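Phosphoribosylaminoimidazole-succinocarboxamide synthase (Pyrococcus horikoshii, PDB 3U55) catalyses the ATP-dependent joining of L-aspartate to the carboxylate of an aminoimidazole ribotide, giving SAICAR in de novo purine biosynthesis. Local coordinates at residues A97-K102 / E118-N123; P113-E118 / I152-N157. All blocks are in the same frame, centred on the assembly; numbering follows the deposited sequence.

From the N terminus, the chain runs through strand 84-93 into a long loop that holds 97-102. It returns as strand 111-121, antiparallel to 84-93. Contact 1 closes this connection by bringing 97-102 against 118-123, farther along the returning strand. Contact 2 closes a longer excursion, from 113-118 through strand 130-131 and helix 133-138 to 152-157 on helix 143-165. The two contacts cross along the chain, because contact 2 starts inside the loop closed by contact 1 and ends beyond it. They share E118, and L100 of contact 1 touches I116 of contact 2. Together they tie strand 111-121 to a short 3-10 turn and to helix 143-165. Both also touch the second subunit.

Contact 1 (A97-K102 / E118-N123); sequences AGSLKK and ELYYKN. With SO4 (sulfate ion), chain B.
L100 and E118 make the close apolar-to-polar touch of this contact. L100 CD1 lies 3.5 Å from E118 OE2. The first torsion of L100 sets CG anti to the backbone N (chi1 -173°) and brings the end of the side chain closer to the strand. E118 reaches across with a chain extended beyond CG. Both residues are buried. R93 helps to pack this side: it touches L100 and forms a salt bridge with E118 OE1. H135 of the second subunit packs on both L100 and E118.

The carboxylate is gripped at both oxygens. Y120 OH donates to E118 OE1 over 2.6 Å, so Y120 and R93 share this oxygen. The carboxyl oxygen lies in the plane of the tyrosine ring, at its edge, but the hydroxyl meets the carboxylate from above its plane, 56° out of it. A water donates to E118 OE2 at 3.0 Å.

The motif, within the SAICAR synthetase fold, is an antiparallel strand pair, 84-93 and 111-121, joined by a long loop that carries the 3-10 segment 99-102. The turn is set against the E118 and Y120 side chains, two residues apart on the strand.

The S99 side is looser. S99 and Y120 are partly exposed, unlike L100 and E118. S99 OG and Y120 OH are 3.6 Å apart, and the same water lies 3.2 Å from S99 OG, so it bridges the turn to E118. A sulfate, probably from the crystallisation liquor, sits at the start of the turn. S99 N donates to sulfate O1 over 2.8 Å with an N-H...O angle of 164°. G98 CA passes 3.4 Å from the same oxygen. R93 and R198 also bind this anion.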
ATOM      1  N   ALA A  97      10.775 -12.087  -1.956  1.00 15.85           N
ATOM      2  CA  ALA A  97      11.751 -12.063  -0.870  1.00 15.20           C
ATOM      3  C   ALA A  97      11.357 -10.947   0.086  1.00 15.41           C
ATOM      4  O   ALA A  97      10.494 -10.130  -0.235  1.00 14.30           O
ATOM      5  CB  ALA A  97      13.159 -11.824  -1.423  1.00 14.97           C
ATOM      6  N   GLY A  98      11.982 -10.926   1.262  1.00 18.11           N
ATOM      7  CA  GLY A  98      11.801  -9.841   2.225  1.00 17.76           C
ATOM      8  C   GLY A  98      10.369  -9.600   2.659  1.00 18.39           C
ATOM      9  O   GLY A  98       9.619 -10.548   2.912  1.00 19.12           O
ATOM     10  N   SER A  99       9.988  -8.322   2.722  1.00 18.62           N
ATOM     11  CA  SER A  99       8.679  -7.910   3.254  1.00 18.31           C
ATOM     12  C   SER A  99       7.492  -8.376   2.408  1.00 16.71           C
ATOM     13  O   SER A  99       6.368  -8.447   2.900  1.00 16.47           O
ATOM     14  CB  SER A  99       8.618  -6.385   3.459  1.00 19.13           C
ATOM     15  OG  SER A  99       8.377  -5.699   2.238  1.00 22.00           O
ATOM     16  N   LEU A 100       7.738  -8.697   1.140  1.00 15.02           N
ATOM     17  CA  LEU A 100       6.660  -9.142   0.257  1.00 15.17           C
ATOM     18  C   LEU A 100       5.989 -10.418   0.769  1.00 15.54           C
ATOM     19  O   LEU A 100       4.788 -10.616   0.569  1.00 16.42           O
ATOM     20  CB  LEU A 100       7.152  -9.321  -1.184  1.00 12.45           C
ATOM     21  CG  LEU A 100       6.087  -9.627  -2.251  1.00 14.36           C
ATOM     22  CD1 LEU A 100       4.980  -8.570  -2.288  1.00 15.08           C
ATOM     23  CD2 LEU A 100       6.732  -9.784  -3.623  1.00 11.87           C
ATOM     24  N   LYS A 101       6.768 -11.272   1.432  1.00 16.09           N
ATOM     25  CA  LYS A 101       6.255 -12.517   2.019  1.00 18.40           C
ATOM     26  C   LYS A 101       5.183 -12.282   3.084  1.00 20.18           C
ATOM     27  O   LYS A 101       4.422 -13.191   3.410  1.00 21.48           O
ATOM     28  CB  LYS A 101       7.398 -13.337   2.628  1.00 18.63           C
ATOM     29  CG  LYS A 101       8.431 -13.850   1.622  1.00 21.42           C
ATOM     30  CD  LYS A 101       9.507 -14.700   2.301  1.00 26.19           C
ATOM     31  CE  LYS A 101      10.278 -13.906   3.354  1.00 27.25           C
ATOM     32  NZ  LYS A 101      11.456 -14.654   3.865  1.00 30.73           N
ATOM     33  N   LYS A 102       5.138 -11.067   3.629  1.00 20.22           N
ATOM     34  CA  LYS A 102       4.141 -10.697   4.630  1.00 22.63           C
ATOM     35  C   LYS A 102       2.950  -9.971   4.001  1.00 22.44           C
ATOM     36  O   LYS A 102       2.003  -9.592   4.692  1.00 24.75           O
ATOM     37  CB  LYS A 102       4.786  -9.843   5.732  1.00 22.49           C
ATOM     38  CG  LYS A 102       5.796 -10.599   6.595  1.00 24.51           C
ATOM     39  CD  LYS A 102       6.711  -9.650   7.363  1.00 31.20           C
ATOM     40  N   GLU A 118       6.479  -1.067  -5.551  1.00 10.52           N
ATOM     41  CA  GLU A 118       5.904  -0.610  -4.292  1.00 10.52           C
ATOM     42  C   GLU A 118       6.455   0.760  -3.961  1.00 10.12           C
ATOM     43  O   GLU A 118       7.645   1.029  -4.164  1.00 10.45           O
ATOM     44  CB  GLU A 118       6.224  -1.576  -3.148  1.00 11.06           C
ATOM     45  CG  GLU A 118       5.609  -2.967  -3.312  1.00 10.75           C
ATOM     46  CD  GLU A 118       6.184  -3.993  -2.345  1.00 15.43           C
ATOM     47  OE1 GLU A 118       7.178  -3.702  -1.646  1.00 12.88           O
ATOM     48  OE2 GLU A 118       5.651  -5.117  -2.302  1.00 15.39           O
ATOM     49  N   LEU A 119       5.580   1.630  -3.468  1.00  8.92           N
ATOM     50  CA  LEU A 119       5.997   2.958  -3.016  1.00  8.75           C
ATOM     51  C   LEU A 119       5.961   3.000  -1.500  1.00 10.85           C
ATOM     52  O   LEU A 119       4.984   2.564  -0.888  1.00 11.22           O
ATOM     53  CB  LEU A 119       5.061   4.034  -3.575  1.00  8.73           C
ATOM     54  CG  LEU A 119       4.870   4.050  -5.098  1.00  8.98           C
ATOM     55  CD1 LEU A 119       3.756   5.013  -5.506  1.00  9.77           C
ATOM     56  CD2 LEU A 119       6.179   4.426  -5.781  1.00  8.78           C
ATOM     57  N   TYR A 120       7.031   3.523  -0.906  1.00 11.31           N
ATOM     58  CA  TYR A 120       7.118   3.702   0.539  1.00 11.61           C
ATOM     59  C   TYR A 120       7.350   5.165   0.849  1.00  9.83           C
ATOM     60  O   TYR A 120       8.163   5.829   0.212  1.00 11.49           O
ATOM     61  CB  TYR A 120       8.222   2.841   1.157  1.00 12.34           C
ATOM     62  CG  TYR A 120       7.921   1.370   1.062  1.00 12.39           C
ATOM     63  CD1 TYR A 120       7.244   0.711   2.089  1.00 10.31           C
ATOM     64  CD2 TYR A 120       8.287   0.638  -0.071  1.00  9.54           C
ATOM     65  CE1 TYR A 120       6.937  -0.636   1.998  1.00 13.98           C
ATOM     66  CE2 TYR A 120       7.991  -0.714  -0.172  1.00 15.53           C
ATOM     67  CZ  TYR A 120       7.320  -1.344   0.870  1.00 15.44           C
ATOM     68  OH  TYR A 120       7.016  -2.678   0.776  1.00 13.92           O
ATOM     69  N   TYR A 121       6.593   5.662   1.810  1.00 10.00           N
ATOM     70  CA  TYR A 121       6.726   7.042   2.255  1.00 11.65           C
ATOM     71  C   TYR A 121       7.887   7.150   3.244  1.00 13.44           C
ATOM     72  O   TYR A 121       7.857   6.530   4.303  1.00 15.29           O
ATOM     73  CB  TYR A 121       5.406   7.490   2.884  1.00 10.45           C
ATOM     74  CG  TYR A 121       5.438   8.825   3.594  1.00 12.52           C
ATOM     75  CD1 TYR A 121       6.148   9.907   3.073  1.00 10.91           C
ATOM     76  CD2 TYR A 121       4.726   9.011   4.778  1.00 15.11           C
ATOM     77  CE1 TYR A 121       6.167  11.147   3.735  1.00 18.86           C
ATOM     78  CE2 TYR A 121       4.735  10.238   5.437  1.00 19.18           C
ATOM     79  CZ  TYR A 121       5.458  11.293   4.915  1.00 17.84           C
ATOM     80  OH  TYR A 121       5.453  12.504   5.584  1.00 19.71           O
ATOM     81  N   LYS A 122       8.911   7.930   2.894  1.00 15.44           N
ATOM     82  CA  LYS A 122      10.066   8.115   3.780  1.00 17.95           C
ATOM     83  C   LYS A 122       9.682   9.006   4.955  1.00 18.30           C
ATOM     84  O   LYS A 122       9.485  10.210   4.794  1.00 19.87           O
ATOM     85  CB  LYS A 122      11.262   8.702   3.028  1.00 17.87           C
ATOM     86  CG  LYS A 122      11.983   7.717   2.125  1.00 20.40           C
ATOM     87  CD  LYS A 122      13.154   8.376   1.383  1.00 24.66           C
ATOM     88  CE  LYS A 122      14.317   8.720   2.312  1.00 25.33           C
ATOM     89  NZ  LYS A 122      15.143   7.525   2.629  1.00 30.13           N
ATOM     90  N   ASN A 123       9.549   8.391   6.125  1.00 19.39           N
ATOM     91  CA  ASN A 123       9.111   9.067   7.345  1.00 20.35           C
ATOM     92  C   ASN A 123       9.484   8.189   8.527  1.00 21.14           C
ATOM     93  O   ASN A 123       8.865   7.155   8.745  1.00 19.49           O
ATOM     94  CB  ASN A 123       7.592   9.316   7.312  1.00 18.92           C
ATOM     95  CG  ASN A 123       7.087  10.091   8.526  1.00 19.99           C
ATOM     96  OD1 ASN A 123       7.265   9.673   9.669  1.00 23.37           O
ATOM     97  ND2 ASN A 123       6.437  11.218   8.274  1.00 20.12           N
TER
HETATM   98  S   SO4 B 500      12.148  -5.389   2.106  1.00 33.25           S
HETATM   99  O1  SO4 B 500      11.731  -6.568   1.369  1.00 32.86           O
HETATM  100  O2  SO4 B 500      13.574  -5.146   1.917  1.00 37.15           O
HETATM  101  O3  SO4 B 500      11.360  -4.254   1.623  1.00 40.14           O
HETATM  102  O4  SO4 B 500      11.904  -5.593   3.528  1.00 36.12           O
HETATM  103  O   HOH W   1       5.696  -5.861   0.577  1.00 19.29           O

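Contact 2 (P113-E118 / I152-N157); sequences PEPIVE and IALKVN
L154 sets one methyl, CD2, against both P115 and V117 of strand 115-118. L154 CD2 is 3.6 Å from V117 CG2. P115 CB is 3.8 Å from the same L154 CD2. The L154 CA-CB bond does not aim straight at the strand. Its first torsion turns CG anti to the carbonyl carbon (chi1 -74°). The second sends CD1 on along the chain, anti to CA, and leaves CD2 as the branch turned to the strand. L154 CG also approaches V117 CG2, at 3.9 Å.

V117 meets this leucine with a single branch. Its CG1 is anti to the backbone N (chi1 -179°), which leaves CG2 beside that N and facing L154. The two side chains are inclined to each other where they meet.

P115 offers its ring to two helix residues. CB touches the leucine methyl, while P115 CG lies 3.6 Å from N157 ND2. The amide nitrogen comes up to the CB-CG edge of the proline ring in van der Waals contact. The amide has its polar partners elsewhere: N157 OD1 accepts from N94 ND2, and N157 ND2 is also hydrogen-bonded outside the two segments. N94 also touches P115.

P115 and V117 point toward the helix, whereas I116 between them points away. One face of the strand therefore packs on the helix. The strand and helix segments run in roughly opposed directions, at 138°, with axes 9.9 Å apart.

This is sheet-on-helix packing within the SAICAR synthetase fold. V117 and A153 both touch V90 of strand 84-93, the antiparallel neighbour of 111-121. N157 and V156 pack on F174 of strand 169-180, so helix 143-165 lies against all three strands.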
ATOM      1  N   PRO A 113       5.018 -13.183 -12.064  1.00 19.46           N
ATOM      2  CA  PRO A 113       4.621 -13.197 -13.479  1.00 20.37           C
ATOM      3  C   PRO A 113       4.981 -11.886 -14.190  1.00 21.46           C
ATOM      4  O   PRO A 113       5.159 -11.869 -15.409  1.00 21.80           O
ATOM      5  CB  PRO A 113       3.105 -13.403 -13.426  1.00 21.33           C
ATOM      6  CG  PRO A 113       2.685 -12.919 -12.059  1.00 23.53           C
ATOM      7  CD  PRO A 113       3.855 -13.172 -11.150  1.00 19.96           C
ATOM      8  N   GLU A 114       5.083 -10.808 -13.412  1.00 18.78           N
ATOM      9  CA  GLU A 114       5.590  -9.522 -13.873  1.00 18.08           C
ATOM     10  C   GLU A 114       6.094  -8.739 -12.657  1.00 16.61           C
ATOM     11  O   GLU A 114       5.720  -9.053 -11.523  1.00 17.25           O
ATOM     12  CB  GLU A 114       4.516  -8.733 -14.644  1.00 19.49           C
ATOM     13  CG  GLU A 114       3.330  -8.228 -13.815  1.00 23.61           C
ATOM     14  CD  GLU A 114       2.272  -9.287 -13.545  1.00 30.88           C
ATOM     15  OE1 GLU A 114       1.731  -9.298 -12.416  1.00 31.56           O
ATOM     16  OE2 GLU A 114       1.975 -10.103 -14.452  1.00 31.97           O
ATOM     17  N   PRO A 115       6.950  -7.726 -12.881  1.00 15.83           N
ATOM     18  CA  PRO A 115       7.505  -7.009 -11.730  1.00 14.43           C
ATOM     19  C   PRO A 115       6.437  -6.318 -10.871  1.00 14.46           C
ATOM     20  O   PRO A 115       5.427  -5.837 -11.394  1.00 14.83           O
ATOM     21  CB  PRO A 115       8.422  -5.965 -12.374  1.00 15.63           C
ATOM     22  CG  PRO A 115       8.741  -6.511 -13.725  1.00 16.79           C
ATOM     23  CD  PRO A 115       7.493  -7.224 -14.156  1.00 13.40           C
ATOM     24  N   ILE A 116       6.662  -6.294  -9.557  1.00 13.64           N
ATOM     25  CA  ILE A 116       5.839  -5.508  -8.630  1.00 10.88           C
ATOM     26  C   ILE A 116       6.586  -4.207  -8.312  1.00 10.05           C
ATOM     27  O   ILE A 116       7.794  -4.226  -8.090  1.00  9.58           O
ATOM     28  CB  ILE A 116       5.563  -6.297  -7.314  1.00 12.54           C
ATOM     29  CG1 ILE A 116       4.575  -7.439  -7.571  1.00 13.13           C
ATOM     30  CG2 ILE A 116       5.040  -5.366  -6.201  1.00 11.73           C
ATOM     31  CD1 ILE A 116       4.404  -8.398  -6.393  1.00 15.33           C
ATOM     32  N   VAL A 117       5.877  -3.085  -8.304  1.00  8.78           N
ATOM     33  CA  VAL A 117       6.474  -1.816  -7.853  1.00  9.57           C
ATOM     34  C   VAL A 117       5.726  -1.368  -6.607  1.00  9.63           C
ATOM     35  O   VAL A 117       4.491  -1.331  -6.598  1.00  9.38           O
ATOM     36  CB  VAL A 117       6.427  -0.706  -8.946  1.00  9.55           C
ATOM     37  CG1 VAL A 117       7.078   0.600  -8.446  1.00 10.03           C
ATOM     38  CG2 VAL A 117       7.112  -1.178 -10.226  1.00 10.27           C
ATOM     39  N   GLU A 118       6.479  -1.067  -5.551  1.00 10.52           N
ATOM     40  CA  GLU A 118       5.904  -0.610  -4.292  1.00 10.52           C
ATOM     41  C   GLU A 118       6.455   0.760  -3.961  1.00 10.12           C
ATOM     42  O   GLU A 118       7.645   1.029  -4.164  1.00 10.45           O
ATOM     43  CB  GLU A 118       6.224  -1.576  -3.148  1.00 11.06           C
ATOM     44  CG  GLU A 118       5.609  -2.967  -3.312  1.00 10.75           C
ATOM     45  CD  GLU A 118       6.184  -3.993  -2.345  1.00 15.43           C
ATOM     46  OE1 GLU A 118       7.178  -3.702  -1.646  1.00 12.88           O
ATOM     47  OE2 GLU A 118       5.651  -5.117  -2.302  1.00 15.39           O
ATOM     48  N   ILE A 152      10.324   4.895 -15.059  1.00 11.79           N
ATOM     49  CA  ILE A 152      11.775   4.900 -14.907  1.00 11.74           C
ATOM     50  C   ILE A 152      12.233   3.646 -14.142  1.00 11.90           C
ATOM     51  O   ILE A 152      13.120   2.927 -14.598  1.00 10.74           O
ATOM     52  CB  ILE A 152      12.292   6.178 -14.186  1.00 12.53           C
ATOM     53  CG1 ILE A 152      12.021   7.435 -15.026  1.00 13.90           C
ATOM     54  CG2 ILE A 152      13.789   6.066 -13.912  1.00 13.24           C
ATOM     55  CD1 ILE A 152      12.128   8.758 -14.216  1.00 12.50           C
ATOM     56  N   ALA A 153      11.604   3.381 -12.996  1.00 11.37           N
ATOM     57  CA  ALA A 153      11.965   2.232 -12.165  1.00 10.31           C
ATOM     58  C   ALA A 153      11.861   0.910 -12.923  1.00 11.10           C
ATOM     59  O   ALA A 153      12.734   0.047 -12.796  1.00  9.97           O
ATOM     60  CB  ALA A 153      11.098   2.191 -10.902  1.00  8.86           C
ATOM     61  N   LEU A 154      10.795   0.754 -13.708  1.00 11.01           N
ATOM     62  CA  LEU A 154      10.611  -0.462 -14.502  1.00 12.82           C
ATOM     63  C   LEU A 154      11.633  -0.600 -15.628  1.00 12.65           C
ATOM     64  O   LEU A 154      12.067  -1.712 -15.931  1.00 11.37           O
ATOM     65  CB  LEU A 154       9.177  -0.554 -15.044  1.00 11.56           C
ATOM     66  CG  LEU A 154       8.112  -0.912 -14.003  1.00 13.23           C
ATOM     67  CD1 LEU A 154       6.716  -0.771 -14.596  1.00 13.10           C
ATOM     68  CD2 LEU A 154       8.321  -2.320 -13.439  1.00 15.72           C
ATOM     69  N   LYS A 155      12.012   0.517 -16.253  1.00 11.51           N
ATOM     70  CA  LYS A 155      13.079   0.491 -17.261  1.00 11.57           C
ATOM     71  C   LYS A 155      14.431   0.135 -16.625  1.00 11.45           C
ATOM     72  O   LYS A 155      15.150  -0.738 -17.127  1.00 11.25           O
ATOM     73  CB  LYS A 155      13.156   1.819 -18.029  1.00 11.59           C
ATOM     74  CG  LYS A 155      14.299   1.870 -19.035  1.00 14.58           C
ATOM     75  CD  LYS A 155      14.251   3.098 -19.926  1.00 16.46           C
ATOM     76  CE  LYS A 155      15.538   3.170 -20.753  1.00 18.61           C
ATOM     77  NZ  LYS A 155      15.567   4.368 -21.643  1.00 19.24           N
ATOM     78  N   VAL A 156      14.760   0.804 -15.519  1.00 11.13           N
ATOM     79  CA  VAL A 156      15.950   0.482 -14.718  1.00  9.57           C
ATOM     80  C   VAL A 156      15.987  -1.008 -14.401  1.00 11.46           C
ATOM     81  O   VAL A 156      17.026  -1.665 -14.559  1.00 11.47           O
ATOM     82  CB  VAL A 156      15.993   1.303 -13.403  1.00  9.64           C
ATOM     83  CG1 VAL A 156      17.078   0.775 -12.447  1.00 11.36           C
ATOM     84  CG2 VAL A 156      16.211   2.800 -13.715  1.00  9.94           C
ATOM     85  N   ASN A 157      14.849  -1.539 -13.960  1.00 10.30           N
ATOM     86  CA  ASN A 157      14.742  -2.967 -13.679  1.00 11.16           C
ATOM     87  C   ASN A 157      15.175  -3.811 -14.872  1.00 11.83           C
ATOM     88  O   ASN A 157      16.014  -4.687 -14.714  1.00 12.90           O
ATOM     89  CB  ASN A 157      13.333  -3.331 -13.233  1.00 10.40           C
ATOM     90  CG  ASN A 157      13.207  -4.794 -12.806  1.00  9.92           C
ATOM     91  OD1 ASN A 157      14.076  -5.343 -12.121  1.00 11.13           O
ATOM     92  ND2 ASN A 157      12.112  -5.427 -13.213  1.00 10.21           N
TER